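Local coordinates for exoenzyme S (Pseudomonas aeruginosa, PDB 6GN8), which transfers ADP-ribose, probably to host proteins, through the transferase part held in this chain, the full-length secreted toxin probably also acting as a GTPase activator, at residues 148-153 against 193-198; 107-112 against 141-146; 124-129 against 178-183. The protein carries 2 engineered substitutions. All coordinates share one frame; numbering follows the deposited sequence.

Interaction 1: 148-153 against 193-198; sequences GTISTV and VTRRVL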
ATOM      1  N   GLY C 148      -2.597   7.484  36.278  1.00 65.17           N
ATOM      2  CA  GLY C 148      -2.113   8.524  35.370  1.00 62.03           C
ATOM      3  C   GLY C 148      -1.786   8.077  33.956  1.00 59.01           C
ATOM      4  O   GLY C 148      -1.937   8.857  33.010  1.00 57.19           O
ATOM      5  N   THR C 149      -1.248   6.857  33.796  1.00 52.56           N
ATOM      6  CA  THR C 149      -0.972   6.315  32.468  1.00 50.88           C
ATOM      7  C   THR C 149      -1.610   4.914  32.388  1.00 51.30           C
ATOM      8  O   THR C 149      -1.294   4.044  33.208  1.00 49.86           O
ATOM      9  CB  THR C 149       0.522   6.335  32.041  1.00 59.50           C
ATOM     10  OG1 THR C 149       1.225   5.265  32.635  1.00 69.92           O
ATOM     11  CG2 THR C 149       1.229   7.657  32.289  1.00 52.00           C
ATOM     12  N   ILE C 150      -2.568   4.746  31.449  1.00 45.74           N
ATOM     13  CA  ILE C 150      -3.300   3.493  31.174  1.00 45.89           C
ATOM     14  C   ILE C 150      -2.810   2.944  29.817  1.00 48.92           C
ATOM     15  O   ILE C 150      -2.868   3.680  28.829  1.00 48.95           O
ATOM     16  CB  ILE C 150      -4.851   3.678  31.187  1.00 49.32           C
ATOM     17  CG1 ILE C 150      -5.389   4.295  32.492  1.00 50.50           C
ATOM     18  CG2 ILE C 150      -5.575   2.358  30.880  1.00 51.47           C
ATOM     19  CD1 ILE C 150      -5.088   3.468  33.745  1.00 66.46           C
ATOM     20  N   SER C 151      -2.317   1.667  29.777  1.00 43.33           N
ATOM     21  CA  SER C 151      -1.778   1.016  28.575  1.00 42.23           C
ATOM     22  C   SER C 151      -2.522  -0.258  28.203  1.00 44.01           C
ATOM     23  O   SER C 151      -2.958  -1.009  29.067  1.00 42.84           O
ATOM     24  CB  SER C 151      -0.304   0.667  28.758  1.00 45.93           C
ATOM     25  OG  SER C 151       0.486   1.769  29.170  1.00 52.89           O
ATOM     26  N   THR C 152      -2.628  -0.505  26.901  1.00 39.63           N
ATOM     27  CA  THR C 152      -3.155  -1.731  26.320  1.00 39.60           C
ATOM     28  C   THR C 152      -1.945  -2.310  25.600  1.00 43.14           C
ATOM     29  O   THR C 152      -1.309  -1.626  24.785  1.00 42.05           O
ATOM     30  CB  THR C 152      -4.406  -1.477  25.462  1.00 42.39           C
ATOM     31  OG1 THR C 152      -5.370  -0.800  26.253  1.00 37.94           O
ATOM     32  CG2 THR C 152      -5.008  -2.740  24.913  1.00 36.24           C
ATOM     33  N   VAL C 153      -1.586  -3.551  25.961  1.00 39.13           N
ATOM     34  CA  VAL C 153      -0.381  -4.221  25.506  1.00 38.32           C
ATOM     35  C   VAL C 153      -0.755  -5.430  24.668  1.00 44.27           C
ATOM     36  O   VAL C 153      -1.639  -6.216  25.033  1.00 44.39           O
ATOM     37  CB  VAL C 153       0.500  -4.619  26.757  1.00 41.57           C
ATOM     38  CG1 VAL C 153       1.850  -5.218  26.360  1.00 41.92           C
ATOM     39  CG2 VAL C 153       0.697  -3.449  27.728  1.00 39.64           C
ATOM     40  N   VAL C 193      -5.514  11.896  31.469  1.00 42.04           N
ATOM     41  CA  VAL C 193      -4.994  10.541  31.556  1.00 40.57           C
ATOM     42  C   VAL C 193      -4.349  10.168  30.224  1.00 43.29           C
ATOM     43  O   VAL C 193      -4.981  10.294  29.171  1.00 41.68           O
ATOM     44  CB  VAL C 193      -6.064   9.484  31.997  1.00 43.57           C
ATOM     45  CG1 VAL C 193      -5.455   8.065  32.144  1.00 42.17           C
ATOM     46  CG2 VAL C 193      -6.783   9.914  33.277  1.00 43.50           C
ATOM     47  N   THR C 194      -3.082   9.701  30.289  1.00 40.46           N
ATOM     48  CA  THR C 194      -2.330   9.219  29.137  1.00 41.19           C
ATOM     49  C   THR C 194      -2.849   7.798  28.830  1.00 45.00           C
ATOM     50  O   THR C 194      -2.880   6.944  29.715  1.00 45.06           O
ATOM     51  CB  THR C 194      -0.803   9.289  29.388  1.00 44.76           C
ATOM     52  OG1 THR C 194      -0.452  10.665  29.549  1.00 46.86           O
ATOM     53  CG2 THR C 194       0.013   8.703  28.219  1.00 35.06           C
ATOM     54  N   ARG C 195      -3.309   7.604  27.608  1.00 40.31           N
ATOM     55  CA  ARG C 195      -3.899   6.378  27.093  1.00 40.38           C
ATOM     56  C   ARG C 195      -3.022   5.896  25.970  1.00 43.78           C
ATOM     57  O   ARG C 195      -2.892   6.578  24.946  1.00 42.39           O
ATOM     58  CB  ARG C 195      -5.341   6.638  26.637  1.00 39.30           C
ATOM     59  CG  ARG C 195      -6.185   7.318  27.715  1.00 44.40           C
ATOM     60  CD  ARG C 195      -7.112   6.323  28.307  1.00 43.70           C
ATOM     61  NE  ARG C 195      -7.846   6.820  29.459  1.00 44.75           N
ATOM     62  CZ  ARG C 195      -8.581   6.030  30.226  1.00 54.96           C
ATOM     63  NH1 ARG C 195      -9.221   6.522  31.276  1.00 49.32           N
ATOM     64  NH2 ARG C 195      -8.677   4.737  29.955  1.00 44.09           N
ATOM     65  N   ARG C 196      -2.361   4.738  26.198  1.00 40.22           N
ATOM     66  CA  ARG C 196      -1.344   4.202  25.308  1.00 40.13           C
ATOM     67  C   ARG C 196      -1.644   2.812  24.810  1.00 44.83           C
ATOM     68  O   ARG C 196      -2.295   2.020  25.482  1.00 45.43           O
ATOM     69  CB  ARG C 196       0.039   4.179  26.030  1.00 42.46           C
ATOM     70  CG  ARG C 196       1.037   5.095  25.361  1.00 59.66           C
ATOM     71  CD  ARG C 196       2.478   4.909  25.775  1.00 67.13           C
ATOM     72  NE  ARG C 196       2.915   5.958  26.699  1.00 62.81           N
ATOM     73  CZ  ARG C 196       3.115   5.752  27.994  1.00 72.39           C
ATOM     74  NH1 ARG C 196       2.920   4.543  28.524  1.00 62.18           N
ATOM     75  NH2 ARG C 196       3.519   6.745  28.770  1.00 52.06           N
ATOM     76  N   VAL C 197      -1.098   2.501  23.636  1.00 41.26           N
ATOM     77  CA  VAL C 197      -1.178   1.177  23.045  1.00 40.83           C
ATOM     78  C   VAL C 197       0.260   0.752  22.753  1.00 45.43           C
ATOM     79  O   VAL C 197       0.984   1.463  22.048  1.00 46.07           O
ATOM     80  CB  VAL C 197      -2.125   1.077  21.820  1.00 42.71           C
ATOM     81  CG1 VAL C 197      -2.147  -0.341  21.248  1.00 42.08           C
ATOM     82  CG2 VAL C 197      -3.533   1.529  22.190  1.00 41.84           C
ATOM     83  N   LEU C 198       0.701  -0.346  23.385  1.00 40.71           N
ATOM     84  CA  LEU C 198       2.063  -0.848  23.189  1.00 40.81           C
ATOM     85  C   LEU C 198       2.027  -2.182  22.517  1.00 43.79           C
ATOM     86  O   LEU C 198       1.130  -2.994  22.762  1.00 43.26           O
ATOM     87  CB  LEU C 198       2.831  -0.995  24.516  1.00 41.41           C
ATOM     88  CG  LEU C 198       3.026   0.213  25.411  1.00 46.98           C
ATOM     89  CD1 LEU C 198       3.539  -0.233  26.788  1.00 47.34           C
ATOM     90  CD2 LEU C 198       4.029   1.179  24.808  1.00 50.83           C
TER
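Strands 149-153 and 194-198 run parallel in the middle of the mixed beta sheet, residue for residue from Thr149 opposite Thr194 to Val153 opposite Leu198. Five backbone hydrogen bonds tie them together. Thr194 N gives to Gly148 O at 3.1 Å, Ile150 N to Thr194 O at 2.8 Å, and the alternation runs on through Arg196 and Thr152 to Leu198. Ile150, for example, bonds Thr194 and Arg196, the residues flanking its partner Arg195, as parallel pairing demands.

On the face of Ile150 and Arg195, the arginine chain bends at chi2 (-105°) and lays its guanidinium against the isoleucine, one face against CG1 and CB, with NH2 4.0 Å from Ile150 CG2. Arginine suits this buried place because NE forms a salt bridge with Asp189. Ile150 CG1 also meets Val193 CG1 at 3.8 Å.

The other face mixes polar and apolar groups. Thr149 and Thr194 lie side by side, with CG2 of Thr149 3.9 Å from CB of Thr194; OG1 of Thr149 bonds Thr112. Arg196 passes Ser151, whose OG is 3.7 Å from Arg196 NH1, too far to bond; NH1 instead pairs with Asp116. Further along, beta-branched Val153 and bulky Leu198 bring loose apolar contact, and Leu198 also packs on Val183.

Gly148 and Thr149 both face Thr112 in a classic beta bulge, where strand 149-155 joins 106-112. A parallel pair set between antiparallel neighbours in this way belongs to the central sheet of the ADP-ribosyltransferase fold.

Interaction 2: 107-112 against 141-146; sequences KTFRGT and VARSFG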
ATOM      1  N   LYS C 107      -3.857  -9.684  24.624  1.00 45.30           N
ATOM      2  CA  LYS C 107      -4.149  -8.321  25.007  1.00 43.23           C
ATOM      3  C   LYS C 107      -4.184  -8.229  26.533  1.00 47.50           C
ATOM      4  O   LYS C 107      -4.994  -8.916  27.185  1.00 48.22           O
ATOM      5  CB  LYS C 107      -5.465  -7.857  24.388  1.00 44.53           C
ATOM      6  CG  LYS C 107      -5.927  -6.449  24.829  1.00 46.03           C
ATOM      7  CD  LYS C 107      -7.250  -6.035  24.140  1.00 49.37           C
ATOM      8  CE  LYS C 107      -8.398  -6.959  24.477  1.00 38.75           C
ATOM      9  NZ  LYS C 107      -9.649  -6.593  23.767  1.00 44.19           N
ATOM     10  N   THR C 108      -3.325  -7.357  27.098  1.00 42.38           N
ATOM     11  CA  THR C 108      -3.259  -7.144  28.555  1.00 42.01           C
ATOM     12  C   THR C 108      -3.256  -5.656  28.855  1.00 44.69           C
ATOM     13  O   THR C 108      -3.078  -4.834  27.956  1.00 43.39           O
ATOM     14  CB  THR C 108      -2.062  -7.860  29.189  1.00 47.53           C
ATOM     15  OG1 THR C 108      -0.848  -7.354  28.629  1.00 45.27           O
ATOM     16  CG2 THR C 108      -2.136  -9.393  29.076  1.00 43.49           C
ATOM     17  N   PHE C 109      -3.488  -5.310  30.115  1.00 42.30           N
ATOM     18  CA  PHE C 109      -3.668  -3.928  30.539  1.00 41.56           C
ATOM     19  C   PHE C 109      -2.750  -3.585  31.664  1.00 47.16           C
ATOM     20  O   PHE C 109      -2.312  -4.460  32.421  1.00 46.39           O
ATOM     21  CB  PHE C 109      -5.141  -3.698  30.938  1.00 43.59           C
ATOM     22  CG  PHE C 109      -6.100  -4.375  29.969  1.00 45.76           C
ATOM     23  CD1 PHE C 109      -6.352  -3.825  28.715  1.00 47.13           C
ATOM     24  CD2 PHE C 109      -6.636  -5.634  30.257  1.00 47.21           C
ATOM     25  CE1 PHE C 109      -7.162  -4.487  27.799  1.00 47.34           C
ATOM     26  CE2 PHE C 109      -7.448  -6.289  29.335  1.00 49.16           C
ATOM     27  CZ  PHE C 109      -7.721  -5.703  28.126  1.00 47.00           C
ATOM     28  N   ARG C 110      -2.430  -2.299  31.766  1.00 45.88           N
ATOM     29  CA  ARG C 110      -1.508  -1.836  32.792  1.00 46.81           C
ATOM     30  C   ARG C 110      -1.789  -0.373  33.160  1.00 54.04           C
ATOM     31  O   ARG C 110      -1.888   0.472  32.289  1.00 54.72           O
ATOM     32  CB  ARG C 110      -0.074  -2.019  32.275  1.00 46.67           C
ATOM     33  CG  ARG C 110       1.001  -1.482  33.170  1.00 50.87           C
ATOM     34  CD  ARG C 110       2.327  -1.567  32.472  1.00 54.50           C
ATOM     35  NE  ARG C 110       3.292  -0.718  33.162  1.00 57.99           N
ATOM     36  CZ  ARG C 110       4.037  -1.108  34.183  1.00 65.30           C
ATOM     37  NH1 ARG C 110       3.962  -2.354  34.633  1.00 48.45           N
ATOM     38  NH2 ARG C 110       4.867  -0.257  34.764  1.00 65.63           N
ATOM     39  N   GLY C 111      -1.920  -0.107  34.446  1.00 53.63           N
ATOM     40  CA  GLY C 111      -2.122   1.232  34.979  1.00 54.69           C
ATOM     41  C   GLY C 111      -1.025   1.598  35.967  1.00 62.98           C
ATOM     42  O   GLY C 111      -0.541   0.732  36.704  1.00 65.69           O
ATOM     43  N   THR C 112      -0.570   2.860  35.940  1.00 58.76           N
ATOM     44  CA  THR C 112       0.437   3.416  36.855  1.00 59.05           C
ATOM     45  C   THR C 112      -0.048   4.803  37.283  1.00 64.87           C
ATOM     46  O   THR C 112      -0.679   5.504  36.478  1.00 63.11           O
ATOM     47  CB  THR C 112       1.854   3.442  36.249  1.00 65.59           C
ATOM     48  OG1 THR C 112       1.887   4.262  35.092  1.00 58.81           O
ATOM     49  CG2 THR C 112       2.390   2.067  35.915  1.00 68.62           C
ATOM     50  N   VAL C 141      -8.769  -4.198  37.374  1.00100.03           N
ATOM     51  CA  VAL C 141      -7.653  -3.984  38.319  1.00101.49           C
ATOM     52  C   VAL C 141      -6.538  -3.058  37.683  1.00109.00           C
ATOM     53  O   VAL C 141      -5.480  -2.858  38.299  1.00108.16           O
ATOM     54  CB  VAL C 141      -7.066  -5.306  38.922  1.00105.35           C
ATOM     55  CG1 VAL C 141      -8.077  -6.002  39.830  1.00105.87           C
ATOM     56  CG2 VAL C 141      -6.574  -6.254  37.846  1.00104.99           C
ATOM     57  N   ALA C 142      -6.832  -2.461  36.481  1.00107.79           N
ATOM     58  CA  ALA C 142      -6.005  -1.496  35.746  1.00107.57           C
ATOM     59  C   ALA C 142      -6.662  -0.072  35.750  1.00113.37           C
ATOM     60  O   ALA C 142      -6.409   0.685  36.692  1.00112.81           O
ATOM     61  CB  ALA C 142      -5.747  -1.977  34.321  1.00107.97           C
ATOM     62  N   ARG C 143      -7.531   0.264  34.751  1.00111.75           N
ATOM     63  CA  ARG C 143      -8.158   1.594  34.582  1.00112.58           C
ATOM     64  C   ARG C 143      -9.360   1.878  35.557  1.00118.21           C
ATOM     65  O   ARG C 143     -10.050   0.936  35.952  1.00119.06           O
ATOM     66  CB  ARG C 143      -8.572   1.813  33.098  1.00113.95           C
ATOM     67  CG  ARG C 143     -10.058   1.709  32.742  1.00125.57           C
ATOM     68  CD  ARG C 143     -10.256   1.122  31.363  1.00138.51           C
ATOM     69  NE  ARG C 143      -9.698  -0.228  31.290  1.00153.78           N
ATOM     70  CZ  ARG C 143      -8.628  -0.563  30.576  1.00171.10           C
ATOM     71  NH1 ARG C 143      -8.178  -1.807  30.593  1.00163.23           N
ATOM     72  NH2 ARG C 143      -8.009   0.344  29.831  1.00156.93           N
ATOM     73  N   SER C 144      -9.617   3.169  35.949  1.00114.65           N
ATOM     74  CA  SER C 144      -8.896   4.399  35.546  1.00113.73           C
ATOM     75  C   SER C 144      -8.671   5.406  36.701  1.00116.55           C
ATOM     76  O   SER C 144      -7.803   6.282  36.570  1.00116.26           O
ATOM     77  CB  SER C 144      -9.639   5.110  34.411  1.00117.54           C
ATOM     78  OG  SER C 144     -10.904   5.628  34.794  1.00127.60           O
ATOM     79  N   PHE C 145      -9.471   5.302  37.801  1.00111.60           N
ATOM     80  CA  PHE C 145      -9.440   6.200  38.967  1.00110.87           C
ATOM     81  C   PHE C 145      -8.081   6.187  39.669  1.00109.56           C
ATOM     82  O   PHE C 145      -7.577   5.121  40.042  1.00109.24           O
ATOM     83  CB  PHE C 145     -10.556   5.842  39.971  1.00114.11           C
ATOM     84  CG  PHE C 145     -10.755   6.832  41.101  1.00117.04           C
ATOM     85  CD1 PHE C 145     -11.640   7.898  40.968  1.00121.07           C
ATOM     86  CD2 PHE C 145     -10.081   6.679  42.310  1.00119.78           C
ATOM     87  CE1 PHE C 145     -11.833   8.805  42.016  1.00123.24           C
ATOM     88  CE2 PHE C 145     -10.264   7.595  43.352  1.00123.88           C
ATOM     89  CZ  PHE C 145     -11.143   8.649  43.201  1.00122.84           C
ATOM     90  N   GLY C 146      -7.520   7.388  39.843  1.00101.77           N
ATOM     91  CA  GLY C 146      -6.226   7.623  40.477  1.00 99.38           C
ATOM     92  C   GLY C 146      -5.050   7.498  39.524  1.00 96.36           C
ATOM     93  O   GLY C 146      -4.095   8.282  39.596  1.00 96.78           O
TER
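Ala142 presses its methyl group against strand 107-112, with CB 3.8 Å from Phe109 CB and 4.2 Å from Arg110 N. A small side chain suits this place, because the loop here lies almost on the strand: the CA atoms of Gly111 and Ala142 are 4.8 Å apart. Gly111 is equally apt, having no side chain on the flank where Ala142 O lies.

Phe109 supplies the other large surface. Its CB is directed toward the loop, and with CG opposite the carbonyl carbon and beside the backbone N (chi1 -42°) the ring lies beside Arg143 and Pro139. Arg143 comes across from the loop, bent at chi2 and chi3, and brings NH1 to 3.3 Å from Phe109 CD1. The guanidinium meets the phenylalanine with its edge and stands nearly perpendicular to the ring, at 86°, so the two planes are not stacked. Arg143 is poorly ordered, so this part of the contact is probably mobile; outside the two segments, its NE makes a long, weak ion pair with an acidic side chain on the chain of another protein.

No hydrogen bond crosses the contact. Arg110 points the other way and bonds Ser134 O, an arrangement consistent with the arginine and Ser-Thr-Ser strand that define the R-S-E class of ADP-ribosyltransferases.

Interaction 3: 124-129 against 178-183; sequences GKVGHD and ETDMRV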
ATOM      1  N   GLY C 124       5.220   5.330  17.234  1.00 55.24           N
ATOM      2  CA  GLY C 124       5.796   4.546  16.139  1.00 56.28           C
ATOM      3  C   GLY C 124       7.236   4.078  16.349  1.00 61.48           C
ATOM      4  O   GLY C 124       7.770   3.295  15.554  1.00 62.15           O
ATOM      5  N   LYS C 125       7.889   4.577  17.406  1.00 56.51           N
ATOM      6  CA  LYS C 125       9.246   4.218  17.757  1.00 56.41           C
ATOM      7  C   LYS C 125       9.236   3.191  18.901  1.00 60.39           C
ATOM      8  O   LYS C 125       8.200   2.999  19.573  1.00 58.00           O
ATOM      9  CB  LYS C 125      10.047   5.473  18.134  1.00 58.67           C
ATOM     10  CG  LYS C 125      10.229   6.481  16.989  1.00 71.21           C
ATOM     11  CD  LYS C 125      10.951   5.962  15.746  1.00 82.63           C
ATOM     12  CE  LYS C 125      11.786   7.023  15.060  1.00 94.41           C
ATOM     13  NZ  LYS C 125      10.962   8.041  14.357  1.00 97.95           N
ATOM     14  N   VAL C 126      10.382   2.520  19.111  1.00 57.91           N
ATOM     15  CA  VAL C 126      10.465   1.507  20.137  1.00 57.44           C
ATOM     16  C   VAL C 126      11.387   1.969  21.284  1.00 62.99           C
ATOM     17  O   VAL C 126      12.307   2.776  21.089  1.00 63.07           O
ATOM     18  CB  VAL C 126      10.802   0.071  19.622  1.00 61.79           C
ATOM     19  CG1 VAL C 126      10.589  -0.079  18.125  1.00 61.59           C
ATOM     20  CG2 VAL C 126      12.175  -0.422  20.053  1.00 63.14           C
ATOM     21  N   GLY C 127      11.033   1.491  22.478  1.00 58.73           N
ATOM     22  CA  GLY C 127      11.731   1.693  23.742  1.00 58.51           C
ATOM     23  C   GLY C 127      11.451   0.531  24.682  1.00 60.71           C
ATOM     24  O   GLY C 127      10.745  -0.403  24.300  1.00 59.58           O
ATOM     25  N   HIS C 128      11.984   0.566  25.912  1.00 57.59           N
ATOM     26  CA  HIS C 128      11.757  -0.527  26.867  1.00 57.10           C
ATOM     27  C   HIS C 128      11.864  -0.082  28.324  1.00 57.84           C
ATOM     28  O   HIS C 128      12.527   0.908  28.640  1.00 57.31           O
ATOM     29  CB  HIS C 128      12.734  -1.696  26.618  1.00 60.30           C
ATOM     30  CG  HIS C 128      14.177  -1.387  26.889  1.00 66.31           C
ATOM     31  ND1 HIS C 128      15.116  -1.399  25.872  1.00 70.33           N
ATOM     32  CD2 HIS C 128      14.804  -1.110  28.060  1.00 69.04           C
ATOM     33  CE1 HIS C 128      16.271  -1.104  26.450  1.00 71.40           C
ATOM     34  NE2 HIS C 128      16.128  -0.906  27.765  1.00 70.79           N
ATOM     35  N   ASP C 129      11.255  -0.865  29.214  1.00 52.50           N
ATOM     36  CA  ASP C 129      11.344  -0.647  30.654  1.00 51.87           C
ATOM     37  C   ASP C 129      12.556  -1.446  31.187  1.00 55.36           C
ATOM     38  O   ASP C 129      12.761  -2.586  30.774  1.00 54.73           O
ATOM     39  CB  ASP C 129      10.019  -1.065  31.340  1.00 52.16           C
ATOM     40  CG  ASP C 129       9.854  -0.559  32.756  1.00 60.64           C
ATOM     41  OD1 ASP C 129      10.814  -0.680  33.547  1.00 61.78           O
ATOM     42  OD2 ASP C 129       8.758  -0.051  33.079  1.00 67.87           O
ATOM     43  N   GLU C 178      13.553  -5.163  30.087  1.00 51.02           N
ATOM     44  CA  GLU C 178      14.158  -4.606  28.859  1.00 52.44           C
ATOM     45  C   GLU C 178      13.474  -5.126  27.567  1.00 59.07           C
ATOM     46  O   GLU C 178      14.102  -5.151  26.499  1.00 61.47           O
ATOM     47  CB  GLU C 178      15.686  -4.839  28.814  1.00 55.27           C
ATOM     48  CG  GLU C 178      16.437  -4.078  29.899  1.00 63.34           C
ATOM     49  CD  GLU C 178      17.929  -4.334  29.956  1.00 85.39           C
ATOM     50  OE1 GLU C 178      18.417  -4.718  31.043  1.00 76.46           O
ATOM     51  OE2 GLU C 178      18.612  -4.157  28.921  1.00 87.55           O
ATOM     52  N   THR C 179      12.185  -5.504  27.652  1.00 54.86           N
ATOM     53  CA  THR C 179      11.432  -5.949  26.482  1.00 54.75           C
ATOM     54  C   THR C 179      11.053  -4.719  25.682  1.00 58.36           C
ATOM     55  O   THR C 179      10.336  -3.835  26.168  1.00 57.05           O
ATOM     56  CB  THR C 179      10.207  -6.812  26.836  1.00 58.68           C
ATOM     57  OG1 THR C 179      10.671  -8.031  27.404  1.00 62.16           O
ATOM     58  CG2 THR C 179       9.334  -7.136  25.598  1.00 52.10           C
ATOM     59  N   ASP C 180      11.577  -4.676  24.459  1.00 54.49           N
ATOM     60  CA  ASP C 180      11.356  -3.631  23.488  1.00 51.94           C
ATOM     61  C   ASP C 180       9.901  -3.644  23.067  1.00 50.79           C
ATOM     62  O   ASP C 180       9.364  -4.656  22.598  1.00 46.99           O
ATOM     63  CB  ASP C 180      12.297  -3.813  22.273  1.00 55.10           C
ATOM     64  CG  ASP C 180      13.720  -3.317  22.444  1.00 65.34           C
ATOM     65  OD1 ASP C 180      13.933  -2.374  23.240  1.00 65.17           O
ATOM     66  OD2 ASP C 180      14.616  -3.841  21.750  1.00 76.01           O
ATOM     67  N   MET C 181       9.268  -2.505  23.284  1.00 48.53           N
ATOM     68  CA  MET C 181       7.877  -2.218  22.958  1.00 48.15           C
ATOM     69  C   MET C 181       7.780  -1.001  22.004  1.00 53.30           C
ATOM     70  O   MET C 181       8.475   0.010  22.200  1.00 53.92           O
ATOM     71  CB  MET C 181       7.080  -1.932  24.238  1.00 49.35           C
ATOM     72  CG  MET C 181       6.988  -3.114  25.196  1.00 53.57           C
ATOM     73  SD  MET C 181       5.727  -4.294  24.676  1.00 58.36           S
ATOM     74  CE  MET C 181       5.632  -5.296  26.144  1.00 54.95           C
ATOM     75  N   ARG C 182       6.946  -1.126  20.968  1.00 47.99           N
ATOM     76  CA  ARG C 182       6.597  -0.058  20.047  1.00 46.75           C
ATOM     77  C   ARG C 182       5.369   0.658  20.544  1.00 48.58           C
ATOM     78  O   ARG C 182       4.359   0.020  20.878  1.00 45.34           O
ATOM     79  CB  ARG C 182       6.322  -0.588  18.648  1.00 47.63           C
ATOM     80  CG  ARG C 182       6.295   0.538  17.595  1.00 54.05           C
ATOM     81  CD  ARG C 182       6.175  -0.003  16.183  1.00 54.19           C
ATOM     82  NE  ARG C 182       7.161  -1.052  15.913  1.00 66.85           N
ATOM     83  CZ  ARG C 182       8.392  -0.839  15.457  1.00 85.19           C
ATOM     84  NH1 ARG C 182       9.217  -1.859  15.260  1.00 71.34           N
ATOM     85  NH2 ARG C 182       8.813   0.399  15.210  1.00 69.54           N
ATOM     86  N   VAL C 183       5.449   1.993  20.593  1.00 45.65           N
ATOM     87  CA  VAL C 183       4.317   2.806  20.981  1.00 42.85           C
ATOM     88  C   VAL C 183       3.427   2.962  19.732  1.00 48.68           C
ATOM     89  O   VAL C 183       3.774   3.715  18.843  1.00 48.92           O
ATOM     90  CB  VAL C 183       4.761   4.164  21.572  1.00 45.15           C
ATOM     91  CG1 VAL C 183       3.541   5.031  21.932  1.00 43.34           C
ATOM     92  CG2 VAL C 183       5.644   3.948  22.790  1.00 45.13           C
TER
HETATM   93  O   HOH W   1      18.617  -0.952  28.970  1.00 78.02           O
HETATM   94  O   HOH W   2       9.497  -2.919  28.536  1.00 54.32           O
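His128 and Asp180 meet side by side: ND1 gives its hydrogen to OD1 of Asp180 at 3.0 Å, in the ring plane of His128 but 29° out of the carboxylate plane, on the syn side. Having CG between the backbone N and the carbonyl carbon (chi1 67°) swings the imidazole over the partner segment, where CB of Glu178 lies over one ring face in a CH-pi contact, 4.1 Å from the centroid. A water bonded to His128 NE2 links weakly to Glu178 OE2.

At the far end Arg182 NH2 gives a bond of 3.1 Å to Gly124 O. This oxygen lies in the guanidinium plane, while Val126 CG1 sits over one face, 3.4 Å from NH2.

The antiparallel backbone positions these groups. Gly127 and Met181 form a hydrogen-bonded pair; Gly124, whose positive phi (86°) favours glycine, bonds Val183 O through N at 2.7 Å, and Val183 N returns to Lys125 O. Beyond His128, Glu178 N reaches Asp129 O at 2.8 Å and a second water bridges Asp129 N to Thr179 O; the Asp129 carboxylate bonds Gly131 N and forms a salt bridge with Arg76.

The Asp180 bond mainly orients the His128 ring, the water at NE2 assisting, and the nearby Asp180 and Glu178 carboxylates would probably stabilise its protonated form.

All three contacts involve one mixed sheet. Its strand order is 106-112, 149-155, 194-200, 180-188, 126-128: interaction 1 joins two inner strands, interaction 3 closes one margin, and interaction 2 lays a loop against the opposite outer strand. The centres of interactions 1 and 2 are about 8 Å apart, those of 1 and 3 about 13 Å, and those of 2 and 3 about 18 Å. Gly148 and Val153 bond strand 106-112 directly, whereas Leu198 and Val153 pack on Val183 and Met181, respectively. Along the chain interaction 2 closes before interaction 1 opens, but interaction 3 crosses both, so distant stretches are woven into one ADP-ribosyltransferase core.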